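Local coordinates for beta-galactoside alpha-2,6-sialyltransferase (Photobacterium sp., PDB 2Z4T), which probably transfers sialic acid from its CMP-linked donor to the 6-hydroxyl of galactose in acceptors such as lactose, at residues D232-Y237 with S480-V485; L451-P456 with I487-V492; V238-W243 with H305-Y310; K295-L298 with S303-E306. All blocks are in the same frame, centred on the assembly; numbering follows the deposited sequence.

From the N terminus, helix 234-243 comes after strand 222-230 and supplies the first side of contacts 1 and 3. Contact 4 closes a short loop, from K295-L298 to S303-E306, and contact 3 closes a longer one on H305-Y310, ending on the same helix 305-311. Both lie nested in the loop of contact 1, which closes only when S480-V485 returns to D232-Y237. Contact 2 crosses contact 1: L451-P456 precedes S480, and I487-V492 closes back on L451-P456 after strand 460-465 and most of helix 481-488. F453 packs on S234, Y237, L482 and V485, joining contacts 1 and 2; helix 481-488, from the parallel-sheet half of the GT-B fold, packs on helix 234-243 of the other half.

Contact 1: D232-Y237 with S480-V485; sequences DGSAEY and SPLVQV. With GAL (beta-D-galactopyranose), chain B.
The ring of Y237 meets V485 obliquely through CG1, while the carbonyl oxygens of G233 and S234 lie at its edge, in the ring plane. Its hydroxyl end leads away, to D231 and the backbone N of R294. The closer approaches to V485 are made near the backbone: Y237 CB is 3.7 Å from V485 CG1, and the carbonyl O of Y237 is 3.5 Å from V485 CG2. Valine suits this spot because its two methyls can serve these two partners. One turn earlier, L482 has its CG trans to the backbone N (chi1 -176°), which swings CD1 to 3.5 Å from S234 CB. A small serine leaves room for that methyl.

The E236 carboxylate folds back over the helix start. D232 N reaches OE1 of E236 at 3.1 Å from above the carboxylate plane, and G233 N reaches OE2 of E236 at 2.8 Å, almost in line with its C-O bond. G233 has phi 153°, where any side chain would collide with the carbonyl oxygen of D232, so glycine fits. D232 takes galactose O6 on OD1 at 2.6 Å and O4 on OD2 at 2.5 Å. The chemistry is thus divided: the helix interface is apolar, while E236 holds the backbone that presents D232 to the acceptor hydroxyl of the sugar.

Contact 2: L451-P456 with I487-V492; sequences LYFTIP and IKLGIV. With C5P (cytidine-5'-monophosphate), chain C.
Apolar packing joins the segments, and I491 covers the most of it. Its CD1 lies over one face of the F453 ring, 4.0 Å from F453 CD2, and the two side chains meet at about a right angle. L489 approaches the same ring obliquely, its CD1 3.6 Å from F453 CE1. A flat phenyl group suits a place pressed by two branched residues. I491 CD1 also rests 3.6 Å from the carbonyl oxygen of Y452, whose ring leads away and ends in a hydrogen bond to T360.

Backbone bonds shape both segments. G490 closes helix 481-488 in a Schellman motif, its N bonding I487 O at 2.8 Å; its positive phi (73°) is easiest for a residue without a side chain. L451 O accepts from both T454 N and I455 N. Side-chain-to-backbone bonds come from R294, which gives NH1 to F453 O and NH2 to L489 O and so links the two sides.

Ligand contact belongs to L451: its CD2 is 3.6 Å from C4 of the cytosine, an apolar touch on the base, while its CD1 sits over the centre of the Y452 ring. A loop after strand 443-447 that lines the nucleotide pocket is characteristic of the donor-binding half of a GT-B glycosyltransferase.

Contact 3: V238-W243 with H305-Y310; sequences VNLYNW and HELRDY
L240 makes the tightest approach to the facing helix, its CD2 meeting L307 CD2 at a modelled 3.2 Å, short enough for two methyls that the exact spacing is doubtful. The two leucines cross at about a right angle. L307 has CG trans to its backbone N (chi1 179°), a setting that carries CD2 out from helix 305-311 to the L240 side chain. Leucine fits both positions, since a flexible, branched, apolar chain can bridge backbones whose closest CA atoms, those of L240 and L307, are 9.5 Å apart.

W243, three residues further on and so on the same flank of helix 234-243, closes the contact. Its six-membered ring comes obliquely onto L307, with CZ3 4.3 Å from L307 CB. The length of an indole lets it span the gap to the backbone end of L307, while L240 engages the tip. L307 is therefore met by two apolar groups of one helix, L240 at CD2 and W243 at CB, and the helices meet through side chains alone. On another flank of helix 305-311, R308 NH2 lies 3.3 Å above the plane of the H305 ring, over its centre. T299 serves both residues: its hydroxyl meets R308 NE, and its carbonyl O meets H305 NE2.

Helix 297-300 fills in beside the pair, with Y297 and L298 touching L240. Helix 249-265 lies against W243 through K249 and L253, and helix 481-488 packs on the V238 and Y241 side of helix 234-243.

Contact 4: K295-L298 with S303-E306; sequences KDYL and SLHE. With PO4 (phosphate ion), chain I.
L298 and L304 bring their CA atoms to 5.2 Å as the chain turns from helix 297-300 into helix 305-311, a short helix-loop-helix connection in the GT-B half that contains helix 234-243. The backbone of K295-L298 is already curling, with L298 N bonded to K295 O at 3.1 Å. Within the turn, S303 and E301 belong to a magnesium site.

L304 is the apolar hub. Its CB lies 4.0 Å from L298 CD2, the two side chains meeting at about a right angle, and its CD1 comes obliquely to the Y297 ring, 3.6 Å from CE2. Y297 has CG trans to its backbone N (chi1 -168°), which turns the CE2 side of the ring toward L304; an aromatic here reaches also to L240, Y241 and L489. The carbonyl oxygen of L298 faces the edge of the H305 ring, near its plane and 3.3 Å from CD2, a polar approach to the C-H, since NE2 is bonded to T299 O.

K295 points elsewhere. Its extended chain lets NZ reach the carbonyl O of L315 and donate to O1 of a phosphate ion, probably from the crystallisation liquor, at 2.7 Å.

Contact 1: D232-Y237 with S480-V485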
loop_
_atom_site.group_PDB
_atom_site.type_symbol
_atom_site.label_atom_id
_atom_site.label_comp_id
_atom_site.label_asym_id
_atom_site.label_seq_id
_atom_site.Cartn_x
_atom_site.Cartn_y
_atom_site.Cartn_z
ATOM N N ASP A 232 9.482 1.062 3.047
ATOM C CA ASP A 232 9.278 0.141 4.148
ATOM C C ASP A 232 8.956 0.944 5.402
ATOM O O ASP A 232 8.032 0.606 6.142
ATOM C CB ASP A 232 10.550 -0.680 4.341
ATOM C CG ASP A 232 10.373 -1.806 5.325
ATOM O OD1 ASP A 232 10.202 -1.536 6.546
ATOM O OD2 ASP A 232 10.428 -2.969 4.859
ATOM N N GLY A 233 9.708 2.019 5.603
ATOM C CA GLY A 233 9.488 2.974 6.666
ATOM C C GLY A 233 10.828 3.612 7.007
ATOM O O GLY A 233 11.526 4.130 6.134
ATOM N N SER A 234 11.219 3.554 8.272
ATOM C CA SER A 234 12.459 4.166 8.704
ATOM C C SER A 234 13.657 3.448 8.086
ATOM O O SER A 234 14.703 4.053 7.899
ATOM C CB SER A 234 12.529 4.173 10.238
ATOM O OG SER A 234 12.606 2.860 10.773
ATOM N N ALA A 235 13.481 2.174 7.727
ATOM C CA ALA A 235 14.561 1.357 7.156
ATOM C C ALA A 235 15.281 2.042 6.016
ATOM O O ALA A 235 16.515 2.024 5.971
ATOM C CB ALA A 235 14.058 -0.008 6.713
ATOM N N GLU A 236 14.557 2.654 5.081
ATOM C CA GLU A 236 15.314 3.316 4.021
ATOM C C GLU A 236 16.073 4.580 4.453
ATOM O O GLU A 236 17.139 4.896 3.879
ATOM C CB GLU A 236 14.603 3.423 2.653
ATOM C CG GLU A 236 13.148 3.545 2.615
ATOM C CD GLU A 236 12.426 2.230 2.797
ATOM O OE1 GLU A 236 12.344 1.428 1.850
ATOM O OE2 GLU A 236 11.889 2.034 3.906
ATOM N N TYR A 237 15.580 5.244 5.505
ATOM C CA TYR A 237 16.230 6.437 6.058
ATOM C C TYR A 237 17.529 6.122 6.811
ATOM O O TYR A 237 18.474 6.911 6.761
ATOM C CB TYR A 237 15.221 7.290 6.878
ATOM C CG TYR A 237 14.111 7.721 5.962
ATOM C CD1 TYR A 237 13.089 6.829 5.613
ATOM C CD2 TYR A 237 14.129 8.980 5.352
ATOM C CE1 TYR A 237 12.093 7.188 4.715
ATOM C CE2 TYR A 237 13.127 9.359 4.433
ATOM C CZ TYR A 237 12.128 8.455 4.117
ATOM O OH TYR A 237 11.140 8.810 3.224
ATOM N N SER A 480 23.306 6.159 16.871
ATOM C CA SER A 480 22.441 5.265 16.112
ATOM C C SER A 480 21.708 6.034 15.001
ATOM O O SER A 480 21.150 7.103 15.254
ATOM C CB SER A 480 21.482 4.547 17.064
ATOM O OG SER A 480 20.131 4.691 16.673
ATOM N N PRO A 481 21.770 5.521 13.756
ATOM C CA PRO A 481 21.197 6.192 12.587
ATOM C C PRO A 481 19.733 6.589 12.756
ATOM O O PRO A 481 19.326 7.706 12.388
ATOM C CB PRO A 481 21.352 5.135 11.489
ATOM C CG PRO A 481 22.578 4.410 11.888
ATOM C CD PRO A 481 22.449 4.269 13.368
ATOM N N LEU A 482 18.949 5.692 13.330
ATOM C CA LEU A 482 17.554 5.982 13.504
ATOM C C LEU A 482 17.423 7.238 14.366
ATOM O O LEU A 482 16.628 8.143 14.047
ATOM C CB LEU A 482 16.789 4.775 14.086
ATOM C CG LEU A 482 15.274 5.015 14.203
ATOM C CD1 LEU A 482 14.652 5.215 12.804
ATOM C CD2 LEU A 482 14.526 3.940 15.025
ATOM N N VAL A 483 18.241 7.323 15.421
ATOM C CA VAL A 483 18.197 8.495 16.301
ATOM C C VAL A 483 18.535 9.761 15.519
ATOM O O VAL A 483 17.807 10.757 15.600
ATOM C CB VAL A 483 19.110 8.370 17.523
ATOM C CG1 VAL A 483 19.039 9.643 18.353
ATOM C CG2 VAL A 483 18.725 7.177 18.363
ATOM N N GLN A 484 19.619 9.699 14.741
ATOM C CA GLN A 484 20.056 10.840 13.943
ATOM C C GLN A 484 19.081 11.210 12.810
ATOM O O GLN A 484 18.895 12.389 12.542
ATOM C CB GLN A 484 21.496 10.631 13.413
ATOM C CG GLN A 484 22.602 10.640 14.481
ATOM C CD GLN A 484 22.592 11.923 15.338
ATOM O OE1 GLN A 484 22.563 13.034 14.811
ATOM N NE2 GLN A 484 22.589 11.760 16.656
ATOM N N VAL A 485 18.438 10.224 12.174
ATOM C CA VAL A 485 17.326 10.522 11.243
ATOM C C VAL A 485 16.365 11.549 11.889
ATOM O O VAL A 485 15.874 12.460 11.195
ATOM C CB VAL A 485 16.719 9.296 10.620
ATOM C CG1 VAL A 485 15.557 9.681 9.723
ATOM C CG2 VAL A 485 17.804 8.578 9.809
HETATM C C1 GAL B . 12.126 -7.565 8.055
HETATM C C2 GAL B . 13.197 -7.206 7.028
HETATM C C3 GAL B . 13.573 -5.735 7.186
HETATM C C4 GAL B . 12.319 -4.851 7.178
HETATM C C5 GAL B . 11.261 -5.356 8.163
HETATM C C6 GAL B . 9.921 -4.629 8.028
HETATM O O2 GAL B . 14.316 -8.063 7.188
HETATM O O3 GAL B . 14.456 -5.339 6.147
HETATM O O4 GAL B . 11.802 -4.824 5.865
HETATM O O5 GAL B . 11.009 -6.716 7.908
HETATM O O6 GAL B . 9.995 -3.273 8.419
#

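Contact 2: L451-P456 with I487-V492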
loop_
_atom_site.group_PDB
_atom_site.type_symbol
_atom_site.label_atom_id
_atom_site.label_comp_id
_atom_site.label_asym_id
_atom_site.label_seq_id
_atom_site.Cartn_x
_atom_site.Cartn_y
_atom_site.Cartn_z
ATOM N N LEU A 451 5.909 5.338 12.433
ATOM C CA LEU A 451 4.632 6.006 12.618
ATOM C C LEU A 451 4.850 7.463 13.081
ATOM O O LEU A 451 4.090 8.359 12.698
ATOM C CB LEU A 451 3.702 5.187 13.536
ATOM C CG LEU A 451 4.000 5.147 15.044
ATOM C CD1 LEU A 451 3.396 6.374 15.755
ATOM C CD2 LEU A 451 3.527 3.830 15.694
ATOM N N TYR A 452 5.913 7.693 13.850
ATOM C CA TYR A 452 6.289 9.044 14.286
ATOM C C TYR A 452 6.879 9.933 13.194
ATOM O O TYR A 452 7.077 11.141 13.431
ATOM C CB TYR A 452 7.215 9.011 15.519
ATOM C CG TYR A 452 6.492 8.441 16.720
ATOM C CD1 TYR A 452 5.490 9.178 17.376
ATOM C CD2 TYR A 452 6.758 7.147 17.169
ATOM C CE1 TYR A 452 4.814 8.651 18.462
ATOM C CE2 TYR A 452 6.079 6.617 18.257
ATOM C CZ TYR A 452 5.104 7.363 18.897
ATOM O OH TYR A 452 4.418 6.821 19.978
ATOM N N PHE A 453 7.168 9.360 12.022
ATOM C CA PHE A 453 7.591 10.172 10.898
ATOM C C PHE A 453 6.397 10.977 10.362
ATOM O O PHE A 453 6.591 11.988 9.655
ATOM C CB PHE A 453 8.206 9.321 9.769
ATOM C CG PHE A 453 9.606 8.773 10.070
ATOM C CD1 PHE A 453 10.603 8.821 9.094
ATOM C CD2 PHE A 453 9.911 8.186 11.305
ATOM C CE1 PHE A 453 11.889 8.314 9.330
ATOM C CE2 PHE A 453 11.187 7.681 11.572
ATOM C CZ PHE A 453 12.189 7.749 10.568
ATOM N N THR A 454 5.179 10.550 10.714
ATOM C CA THR A 454 3.953 11.073 10.100
ATOM C C THR A 454 2.967 11.735 11.079
ATOM O O THR A 454 2.400 12.777 10.767
ATOM C CB THR A 454 3.228 9.955 9.342
ATOM O OG1 THR A 454 4.116 9.396 8.364
ATOM C CG2 THR A 454 1.969 10.459 8.663
ATOM N N ILE A 455 2.755 11.116 12.236
ATOM C CA ILE A 455 1.822 11.603 13.263
ATOM C C ILE A 455 2.189 13.026 13.688
ATOM O O ILE A 455 3.356 13.297 13.969
ATOM C CB ILE A 455 1.801 10.643 14.517
ATOM C CG1 ILE A 455 1.257 9.252 14.138
ATOM C CG2 ILE A 455 0.986 11.186 15.660
ATOM C CD1 ILE A 455 0.063 9.210 13.130
ATOM N N PRO A 456 1.188 13.936 13.735
ATOM C CA PRO A 456 1.383 15.328 14.159
ATOM C C PRO A 456 2.060 15.463 15.526
ATOM O O PRO A 456 1.689 14.783 16.487
ATOM C CB PRO A 456 -0.046 15.879 14.218
ATOM C CG PRO A 456 -0.786 15.074 13.244
ATOM C CD PRO A 456 -0.218 13.689 13.367
ATOM N N ILE A 487 15.982 13.007 14.706
ATOM C CA ILE A 487 16.452 14.332 15.068
ATOM C C ILE A 487 16.452 15.265 13.856
ATOM O O ILE A 487 15.868 16.336 13.922
ATOM C CB ILE A 487 17.867 14.309 15.693
ATOM C CG1 ILE A 487 17.855 13.670 17.080
ATOM C CG2 ILE A 487 18.437 15.728 15.788
ATOM C CD1 ILE A 487 19.229 13.250 17.559
ATOM N N LYS A 488 17.106 14.866 12.762
ATOM C CA LYS A 488 17.170 15.696 11.557
ATOM C C LYS A 488 15.808 16.083 11.023
ATOM O O LYS A 488 15.633 17.193 10.509
ATOM C CB LYS A 488 17.922 14.985 10.431
ATOM C CG LYS A 488 19.143 15.707 9.972
ATOM C CD LYS A 488 18.800 17.066 9.406
ATOM C CE LYS A 488 20.074 17.833 9.034
ATOM N NZ LYS A 488 20.967 18.110 10.186
ATOM N N LEU A 489 14.861 15.153 11.120
ATOM C CA LEU A 489 13.498 15.383 10.687
ATOM C C LEU A 489 12.685 16.254 11.653
ATOM O O LEU A 489 11.523 16.569 11.381
ATOM C CB LEU A 489 12.786 14.046 10.457
ATOM C CG LEU A 489 13.332 13.162 9.339
ATOM C CD1 LEU A 489 12.662 11.801 9.428
ATOM C CD2 LEU A 489 13.048 13.806 8.013
ATOM N N GLY A 490 13.298 16.644 12.770
ATOM C CA GLY A 490 12.641 17.486 13.753
ATOM C C GLY A 490 11.593 16.745 14.555
ATOM O O GLY A 490 10.709 17.352 15.131
ATOM N N ILE A 491 11.668 15.423 14.586
ATOM C CA ILE A 491 10.696 14.646 15.339
ATOM C C ILE A 491 11.037 14.703 16.811
ATOM O O ILE A 491 10.187 14.788 17.674
ATOM C CB ILE A 491 10.660 13.207 14.836
ATOM C CG1 ILE A 491 10.186 13.209 13.374
ATOM C CG2 ILE A 491 9.766 12.358 15.740
ATOM C CD1 ILE A 491 10.479 11.953 12.614
ATOM N N VAL A 492 12.319 14.736 17.084
ATOM C CA VAL A 492 12.805 14.646 18.419
ATOM C C VAL A 492 14.002 15.585 18.478
ATOM O O VAL A 492 14.622 15.872 17.449
ATOM C CB VAL A 492 13.163 13.153 18.678
ATOM C CG1 VAL A 492 14.598 12.797 18.207
ATOM C CG2 VAL A 492 12.935 12.798 20.086
HETATM O O3P C5P C . 7.715 0.578 13.887
HETATM P P C5P C . 7.990 0.578 12.430
HETATM O O1P C5P C . 8.327 -0.849 12.022
HETATM O O2P C5P C . 8.918 1.699 12.008
HETATM O "O5'" C5P C . 6.620 0.975 11.748
HETATM C "C5'" C5P C . 6.373 0.779 10.373
HETATM C "C4'" C5P C . 4.856 0.887 10.224
HETATM O "O4'" C5P C . 4.217 -0.139 10.996
HETATM C "C3'" C5P C . 4.279 2.173 10.787
HETATM O "O3'" C5P C . 4.236 3.229 9.834
HETATM C "C2'" C5P C . 2.870 1.757 11.107
HETATM O "O2'" C5P C . 2.107 1.604 9.908
HETATM C "C1'" C5P C . 3.013 0.353 11.599
HETATM N N1 C5P C . 3.067 0.334 13.059
HETATM C C2 C5P C . 1.853 0.410 13.795
HETATM N N3 C5P C . 1.865 0.373 15.152
HETATM C C4 C5P C . 3.039 0.273 15.831
HETATM C C5 C5P C . 4.261 0.197 15.129
HETATM C C6 C5P C . 4.246 0.222 13.723
HETATM O O2 C5P C . 0.761 0.522 13.218
HETATM N N4 C5P C . 3.009 0.228 17.187
#

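Contact 3: V238-W243 with H305-Y310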
loop_
_atom_site.group_PDB
_atom_site.type_symbol
_atom_site.label_atom_id
_atom_site.label_comp_id
_atom_site.label_asym_id
_atom_site.label_seq_id
_atom_site.Cartn_x
_atom_site.Cartn_y
_atom_site.Cartn_z
ATOM N N VAL A 238 17.571 4.974 7.491
ATOM C CA VAL A 238 18.794 4.470 8.104
ATOM C C VAL A 238 19.815 4.236 6.974
ATOM O O VAL A 238 20.966 4.674 7.045
ATOM C CB VAL A 238 18.532 3.143 8.901
ATOM C CG1 VAL A 238 19.853 2.350 9.144
ATOM C CG2 VAL A 238 17.839 3.416 10.207
ATOM N N ASN A 239 19.378 3.550 5.920
ATOM C CA ASN A 239 20.229 3.322 4.769
ATOM C C ASN A 239 20.710 4.607 4.139
ATOM O O ASN A 239 21.894 4.702 3.772
ATOM C CB ASN A 239 19.522 2.462 3.720
ATOM C CG ASN A 239 19.383 1.025 4.166
ATOM O OD1 ASN A 239 20.137 0.559 5.038
ATOM N ND2 ASN A 239 18.411 0.315 3.599
ATOM N N LEU A 240 19.817 5.586 3.981
ATOM C CA LEU A 240 20.246 6.847 3.373
ATOM C C LEU A 240 21.207 7.600 4.306
ATOM O O LEU A 240 22.183 8.174 3.834
ATOM C CB LEU A 240 19.064 7.723 2.951
ATOM C CG LEU A 240 18.222 7.229 1.771
ATOM C CD1 LEU A 240 16.835 7.839 1.818
ATOM C CD2 LEU A 240 18.882 7.538 0.470
ATOM N N TYR A 241 20.947 7.566 5.616
ATOM C CA TYR A 241 21.835 8.176 6.598
ATOM C C TYR A 241 23.261 7.640 6.511
ATOM O O TYR A 241 24.235 8.404 6.618
ATOM C CB TYR A 241 21.325 7.942 8.007
ATOM C CG TYR A 241 22.252 8.483 9.060
ATOM C CD1 TYR A 241 22.192 9.824 9.441
ATOM C CD2 TYR A 241 23.200 7.655 9.678
ATOM C CE1 TYR A 241 23.062 10.335 10.400
ATOM C CE2 TYR A 241 24.069 8.148 10.653
ATOM C CZ TYR A 241 23.989 9.494 11.010
ATOM O OH TYR A 241 24.836 10.006 11.975
ATOM N N ASN A 242 23.396 6.323 6.348
ATOM C CA ASN A 242 24.725 5.748 6.111
ATOM C C ASN A 242 25.301 6.123 4.756
ATOM O O ASN A 242 26.509 6.351 4.629
ATOM C CB ASN A 242 24.709 4.230 6.300
ATOM C CG ASN A 242 24.473 3.849 7.747
ATOM O OD1 ASN A 242 24.948 4.542 8.652
ATOM N ND2 ASN A 242 23.720 2.776 7.981
ATOM N N TRP A 243 24.432 6.212 3.757
ATOM C CA TRP A 243 24.856 6.440 2.390
ATOM C C TRP A 243 25.312 7.881 2.154
ATOM O O TRP A 243 25.922 8.194 1.113
ATOM C CB TRP A 243 23.738 6.073 1.440
ATOM C CG TRP A 243 24.206 5.749 0.062
ATOM C CD1 TRP A 243 24.784 4.587 -0.360
ATOM C CD2 TRP A 243 24.111 6.588 -1.083
ATOM N NE1 TRP A 243 25.056 4.655 -1.698
ATOM C CE2 TRP A 243 24.649 5.873 -2.170
ATOM C CE3 TRP A 243 23.607 7.876 -1.301
ATOM C CZ2 TRP A 243 24.711 6.408 -3.466
ATOM C CZ3 TRP A 243 23.671 8.410 -2.596
ATOM C CH2 TRP A 243 24.220 7.675 -3.658
ATOM N N HIS A 305 21.468 15.946 -1.476
ATOM C CA HIS A 305 20.979 16.761 -2.604
ATOM C C HIS A 305 21.284 16.102 -3.955
ATOM O O HIS A 305 20.430 16.118 -4.853
ATOM C CB HIS A 305 21.521 18.202 -2.559
ATOM C CG HIS A 305 20.981 19.028 -1.428
ATOM N ND1 HIS A 305 21.215 20.381 -1.320
ATOM C CD2 HIS A 305 20.216 18.699 -0.359
ATOM C CE1 HIS A 305 20.628 20.849 -0.231
ATOM N NE2 HIS A 305 20.012 19.850 0.369
ATOM N N GLU A 306 22.473 15.502 -4.087
ATOM C CA GLU A 306 22.820 14.729 -5.304
ATOM C C GLU A 306 21.772 13.648 -5.600
ATOM O O GLU A 306 21.324 13.507 -6.747
ATOM C CB GLU A 306 24.208 14.080 -5.200
ATOM C CG GLU A 306 25.318 14.755 -5.969
ATOM C CD GLU A 306 26.707 14.210 -5.586
ATOM O OE1 GLU A 306 27.314 13.470 -6.405
ATOM O OE2 GLU A 306 27.186 14.510 -4.454
ATOM N N LEU A 307 21.378 12.895 -4.570
ATOM C CA LEU A 307 20.378 11.836 -4.753
ATOM C C LEU A 307 19.022 12.431 -5.102
ATOM O O LEU A 307 18.335 11.947 -6.012
ATOM C CB LEU A 307 20.273 10.923 -3.522
ATOM C CG LEU A 307 19.223 9.821 -3.669
ATOM C CD1 LEU A 307 19.607 8.863 -4.768
ATOM C CD2 LEU A 307 19.036 9.090 -2.376
ATOM N N ARG A 308 18.653 13.490 -4.382
ATOM C CA ARG A 308 17.445 14.248 -4.688
ATOM C C ARG A 308 17.415 14.713 -6.161
ATOM O O ARG A 308 16.406 14.501 -6.841
ATOM C CB ARG A 308 17.221 15.370 -3.666
ATOM C CG ARG A 308 17.072 16.742 -4.249
ATOM C CD ARG A 308 15.946 17.519 -3.666
ATOM N NE ARG A 308 16.375 18.459 -2.627
ATOM C CZ ARG A 308 17.222 19.482 -2.784
ATOM N NH1 ARG A 308 17.823 19.716 -3.943
ATOM N NH2 ARG A 308 17.495 20.265 -1.745
ATOM N N ASP A 309 18.524 15.291 -6.648
ATOM C CA ASP A 309 18.689 15.629 -8.081
ATOM C C ASP A 309 18.456 14.421 -8.960
ATOM O O ASP A 309 17.764 14.509 -9.972
ATOM C CB ASP A 309 20.110 16.132 -8.408
ATOM C CG ASP A 309 20.378 17.530 -7.893
ATOM O OD1 ASP A 309 19.415 18.176 -7.411
ATOM O OD2 ASP A 309 21.558 17.974 -7.967
ATOM N N TYR A 310 19.068 13.304 -8.570
ATOM C CA TYR A 310 19.091 12.101 -9.382
ATOM C C TYR A 310 17.707 11.468 -9.537
ATOM O O TYR A 310 17.365 10.980 -10.629
ATOM C CB TYR A 310 20.076 11.099 -8.796
ATOM C CG TYR A 310 20.407 9.955 -9.714
ATOM C CD1 TYR A 310 21.401 10.086 -10.696
ATOM C CD2 TYR A 310 19.737 8.730 -9.607
ATOM C CE1 TYR A 310 21.727 9.028 -11.548
ATOM C CE2 TYR A 310 20.056 7.676 -10.442
ATOM C CZ TYR A 310 21.057 7.828 -11.418
ATOM O OH TYR A 310 21.373 6.780 -12.257
#

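Contact 4: K295-L298 with S303-E306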
loop_
_atom_site.group_PDB
_atom_site.type_symbol
_atom_site.label_atom_id
_atom_site.label_comp_id
_atom_site.label_asym_id
_atom_site.label_seq_id
_atom_site.Cartn_x
_atom_site.Cartn_y
_atom_site.Cartn_z
ATOM N N LYS A 295 9.930 12.938 2.247
ATOM C CA LYS A 295 10.658 13.505 1.123
ATOM C C LYS A 295 11.681 14.558 1.534
ATOM O O LYS A 295 12.749 14.660 0.918
ATOM C CB LYS A 295 9.677 14.096 0.116
ATOM C CG LYS A 295 10.322 14.758 -1.077
ATOM C CD LYS A 295 9.260 15.184 -2.071
ATOM C CE LYS A 295 9.718 16.376 -2.894
ATOM N NZ LYS A 295 8.919 16.477 -4.142
ATOM N N ASP A 296 11.364 15.330 2.569
ATOM C CA ASP A 296 12.204 16.449 2.971
ATOM C C ASP A 296 13.561 15.999 3.498
ATOM O O ASP A 296 14.484 16.800 3.607
ATOM C CB ASP A 296 11.488 17.392 3.962
ATOM C CG ASP A 296 10.922 16.671 5.193
ATOM O OD1 ASP A 296 10.639 15.450 5.123
ATOM O OD2 ASP A 296 10.733 17.345 6.233
ATOM N N TYR A 297 13.695 14.716 3.802
ATOM C CA TYR A 297 14.984 14.196 4.219
ATOM C C TYR A 297 16.063 14.401 3.146
ATOM O O TYR A 297 17.223 14.690 3.477
ATOM C CB TYR A 297 14.898 12.722 4.610
ATOM C CG TYR A 297 16.144 12.259 5.304
ATOM C CD1 TYR A 297 16.472 12.757 6.567
ATOM C CD2 TYR A 297 17.015 11.342 4.702
ATOM C CE1 TYR A 297 17.609 12.340 7.231
ATOM C CE2 TYR A 297 18.171 10.907 5.367
ATOM C CZ TYR A 297 18.462 11.417 6.629
ATOM O OH TYR A 297 19.606 11.047 7.307
ATOM N N LEU A 298 15.698 14.265 1.868
ATOM C CA LEU A 298 16.696 14.483 0.810
ATOM C C LEU A 298 17.139 15.955 0.644
ATOM O O LEU A 298 18.063 16.241 -0.116
ATOM C CB LEU A 298 16.253 13.888 -0.526
ATOM C CG LEU A 298 16.026 12.379 -0.566
ATOM C CD1 LEU A 298 15.934 11.894 -2.031
ATOM C CD2 LEU A 298 17.099 11.622 0.218
ATOM N N SER A 303 24.139 16.549 2.001
ATOM C CA SER A 303 24.908 15.553 1.250
ATOM C C SER A 303 24.039 14.660 0.357
ATOM O O SER A 303 24.540 14.036 -0.570
ATOM C CB SER A 303 25.815 14.723 2.171
ATOM O OG SER A 303 25.063 13.778 2.910
ATOM N N LEU A 304 22.731 14.629 0.615
ATOM C CA LEU A 304 21.801 13.862 -0.222
ATOM C C LEU A 304 21.126 14.664 -1.353
ATOM O O LEU A 304 20.313 14.113 -2.121
ATOM C CB LEU A 304 20.774 13.132 0.653
ATOM C CG LEU A 304 21.401 12.154 1.651
ATOM C CD1 LEU A 304 20.373 11.663 2.677
ATOM C CD2 LEU A 304 22.133 10.984 0.949
ATOM N N HIS A 305 21.468 15.946 -1.476
ATOM C CA HIS A 305 20.979 16.761 -2.604
ATOM C C HIS A 305 21.284 16.102 -3.955
ATOM O O HIS A 305 20.430 16.118 -4.853
ATOM C CB HIS A 305 21.521 18.202 -2.559
ATOM C CG HIS A 305 20.981 19.028 -1.428
ATOM N ND1 HIS A 305 21.215 20.381 -1.320
ATOM C CD2 HIS A 305 20.216 18.699 -0.359
ATOM C CE1 HIS A 305 20.628 20.849 -0.231
ATOM N NE2 HIS A 305 20.012 19.850 0.369
ATOM N N GLU A 306 22.473 15.502 -4.087
ATOM C CA GLU A 306 22.820 14.729 -5.304
ATOM C C GLU A 306 21.772 13.648 -5.600
ATOM O O GLU A 306 21.324 13.507 -6.747
ATOM C CB GLU A 306 24.208 14.080 -5.200
ATOM C CG GLU A 306 25.318 14.755 -5.969
ATOM C CD GLU A 306 26.707 14.210 -5.586
ATOM O OE1 GLU A 306 27.314 13.470 -6.405
ATOM O OE2 GLU A 306 27.186 14.510 -4.454
HETATM P P PO4 I . 4.866 15.683 -3.987
HETATM O O1 PO4 I . 6.370 15.589 -3.866
HETATM O O2 PO4 I . 4.517 15.960 -5.441
HETATM O O3 PO4 I . 4.253 14.370 -3.570
HETATM O O4 PO4 I . 4.407 16.803 -3.071
#